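Local coordinates for WGR domain-containing protein (Bacteroides fragilis, PDB 2RA8) that is of unknown function but joins an N-terminal WGR domain to a leucine-rich-repeat-like domain built round a long parallel sheet, at residues 18-22 against 23-27. Residues are numbered along the deposited sequence; the frame is centred on the assembly and turned at random.
Sequences IDVRG and TDVIV
Asp19 and Ile26 face each other as a hydrogen-bonded pair of an antiparallel beta hairpin. Ile26 N reaches Asp19 O at 2.7 Å in a nearly straight bond (173° at the hydrogen), while the return bond from Asp19 N to Ile26 O, 2.9 Å, is more bent. Nearer the turn, Arg21 N bonds to Asp24 O at 2.9 Å. Asp24 N bonds back to Arg21 O at 3.1 Å, closing the type II' turn from Arg21 to Asp24; Gly22 supplies its positive phi of 74°. The non-hydrogen-bonded pairs Val20-Val25, between these two, and Ile18-Val27, farther from the turn, put their side chains on one face. With CG1 anti to the backbone N (chi1 -173°) and an extended end, Ile18 lays CD1 obliquely across Val25 CG1 at 3.6 Å; Val20 CG2 brushes Val25 CG2 more loosely. Helix 46-62 packs on this apolar face, Ala53 and Ile57 touching Ile18. The other face is more polar: within its own strand Asp19 OD2 takes a salt bridge from Arg21 NE at 3.1 Å, and the methylene CD of Arg21 passes Ile26 CD1 at 4.2 Å. Asp19 OD1 has a weak hydrogen bond from the N of Met1, and Asn42, at the end of neighbouring strand 37-42, is hydrogen-bonded to Thr23 OG1 beside the turn. Paired backbone bonds thus fix the register of the hairpin in the WGR domain sheet, leaving an apolar face against helix 46-62 and a mixed face on which Asp19, Arg21 and Asp24 stand with Ile26, and where Asp19 probably steadies the guanidinium.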
ATOM      1  N   ILE A  18      -1.884  -6.941 -25.967  1.00 24.78           N
ATOM      2  CA  ILE A  18      -2.904  -6.063 -26.514  1.00 23.31           C
ATOM      3  C   ILE A  18      -3.041  -6.246 -27.997  1.00 25.68           C
ATOM      4  O   ILE A  18      -2.062  -6.484 -28.711  1.00 22.23           O
ATOM      5  CB  ILE A  18      -2.601  -4.572 -26.170  1.00 24.34           C
ATOM      6  CG1 ILE A  18      -3.776  -3.691 -26.595  1.00 14.00           C
ATOM      7  CG2 ILE A  18      -1.299  -4.129 -26.840  1.00 24.55           C
ATOM      8  CD1 ILE A  18      -3.705  -2.260 -26.057  1.00 14.73           C
ATOM      9  N   ASP A  19      -4.277  -6.150 -28.472  1.00 16.65           N
ATOM     10  CA  ASP A  19      -4.573  -6.325 -29.888  1.00 16.78           C
ATOM     11  C   ASP A  19      -5.734  -5.455 -30.245  1.00 25.88           C
ATOM     12  O   ASP A  19      -6.683  -5.344 -29.464  1.00 27.75           O
ATOM     13  CB  ASP A  19      -4.922  -7.795 -30.164  1.00 13.94           C
ATOM     14  CG  ASP A  19      -4.946  -8.133 -31.650  1.00 30.27           C
ATOM     15  OD1 ASP A  19      -4.248  -7.464 -32.440  1.00 35.84           O
ATOM     16  OD2 ASP A  19      -5.657  -9.089 -32.024  1.00 43.94           O
ATOM     17  N   VAL A  20      -5.666  -4.800 -31.402  1.00 19.56           N
ATOM     18  CA  VAL A  20      -6.773  -3.961 -31.835  1.00 26.40           C
ATOM     19  C   VAL A  20      -7.430  -4.583 -33.031  1.00 31.21           C
ATOM     20  O   VAL A  20      -6.782  -4.827 -34.050  1.00 27.34           O
ATOM     21  CB  VAL A  20      -6.330  -2.526 -32.224  1.00 30.53           C
ATOM     22  CG1 VAL A  20      -7.542  -1.740 -32.741  1.00 26.49           C
ATOM     23  CG2 VAL A  20      -5.732  -1.806 -31.027  1.00 23.43           C
ATOM     24  N   ARG A  21      -8.721  -4.867 -32.911  1.00 28.12           N
ATOM     25  CA  ARG A  21      -9.476  -5.441 -34.015  1.00 37.46           C
ATOM     26  C   ARG A  21     -10.702  -4.600 -34.242  1.00 38.20           C
ATOM     27  O   ARG A  21     -11.649  -4.631 -33.454  1.00 32.57           O
ATOM     28  CB  ARG A  21      -9.862  -6.892 -33.715  1.00 37.42           C
ATOM     29  CG  ARG A  21      -8.693  -7.856 -33.844  1.00 38.47           C
ATOM     30  CD  ARG A  21      -9.120  -9.294 -33.620  1.00 65.68           C
ATOM     31  NE  ARG A  21      -7.992 -10.212 -33.757  1.00 81.44           N
ATOM     32  CZ  ARG A  21      -8.083 -11.535 -33.665  1.00 84.85           C
ATOM     33  NH1 ARG A  21      -9.257 -12.110 -33.433  1.00 78.31           N
ATOM     34  NH2 ARG A  21      -6.998 -12.286 -33.806  1.00 91.91           N
ATOM     35  N   GLY A  22     -10.669  -3.816 -35.316  1.00 31.92           N
ATOM     36  CA  GLY A  22     -11.780  -2.946 -35.630  1.00 27.49           C
ATOM     37  C   GLY A  22     -11.779  -1.776 -34.671  1.00 27.78           C
ATOM     38  O   GLY A  22     -10.815  -1.014 -34.613  1.00 23.20           O
ATOM     39  N   THR A  23     -12.863  -1.637 -33.916  1.00 26.56           N
ATOM     40  CA  THR A  23     -12.998  -0.562 -32.941  1.00 23.46           C
ATOM     41  C   THR A  23     -12.798  -1.107 -31.540  1.00 24.84           C
ATOM     42  O   THR A  23     -12.933  -0.386 -30.553  1.00 27.11           O
ATOM     43  CB  THR A  23     -14.400   0.079 -33.025  1.00 24.47           C
ATOM     44  OG1 THR A  23     -15.391  -0.958 -33.002  1.00 31.22           O
ATOM     45  CG2 THR A  23     -14.547   0.897 -34.304  1.00 32.21           C
ATOM     46  N   ASP A  24     -12.480  -2.393 -31.450  1.00 24.18           N
ATOM     47  CA  ASP A  24     -12.260  -3.037 -30.160  1.00 23.62           C
ATOM     48  C   ASP A  24     -10.800  -3.210 -29.811  1.00 26.40           C
ATOM     49  O   ASP A  24      -9.984  -3.594 -30.656  1.00 28.90           O
ATOM     50  CB  ASP A  24     -12.925  -4.420 -30.128  1.00 25.29           C
ATOM     51  CG  ASP A  24     -14.450  -4.343 -30.149  1.00 24.84           C
ATOM     52  OD1 ASP A  24     -15.010  -3.488 -29.434  1.00 31.59           O
ATOM     53  OD2 ASP A  24     -15.082  -5.141 -30.869  1.00 28.85           O
ATOM     54  N   VAL A  25     -10.469  -2.915 -28.557  1.00 26.69           N
ATOM     55  CA  VAL A  25      -9.116  -3.089 -28.048  1.00 23.59           C
ATOM     56  C   VAL A  25      -9.232  -4.293 -27.135  1.00 30.96           C
ATOM     57  O   VAL A  25     -10.039  -4.297 -26.195  1.00 26.50           O
ATOM     58  CB  VAL A  25      -8.633  -1.866 -27.230  1.00 21.42           C
ATOM     59  CG1 VAL A  25      -7.282  -2.172 -26.596  1.00 24.85           C
ATOM     60  CG2 VAL A  25      -8.516  -0.634 -28.132  1.00 23.72           C
ATOM     61  N   ILE A  26      -8.446  -5.326 -27.419  1.00 23.34           N
ATOM     62  CA  ILE A  26      -8.479  -6.555 -26.638  1.00 19.07           C
ATOM     63  C   ILE A  26      -7.224  -6.771 -25.816  1.00 27.72           C
ATOM     64  O   ILE A  26      -6.126  -6.936 -26.360  1.00 21.02           O
ATOM     65  CB  ILE A  26      -8.692  -7.769 -27.561  1.00 23.79           C
ATOM     66  CG1 ILE A  26      -9.918  -7.527 -28.450  1.00 29.84           C
ATOM     67  CG2 ILE A  26      -8.871  -9.034 -26.731  1.00 22.06           C
ATOM     68  CD1 ILE A  26     -10.088  -8.540 -29.555  1.00 45.91           C
ATOM     69  N   VAL A  27      -7.396  -6.777 -24.497  1.00 27.81           N
ATOM     70  CA  VAL A  27      -6.303  -6.970 -23.552  1.00 24.80           C
ATOM     71  C   VAL A  27      -6.423  -8.325 -22.893  1.00 25.20           C
ATOM     72  O   VAL A  27      -7.526  -8.774 -22.542  1.00 21.47           O
ATOM     73  CB  VAL A  27      -6.324  -5.868 -22.451  1.00 33.61           C
ATOM     74  CG1 VAL A  27      -5.476  -6.283 -21.268  1.00 28.46           C
ATOM     75  CG2 VAL A  27      -5.810  -4.549 -23.018  1.00 13.17           C
TER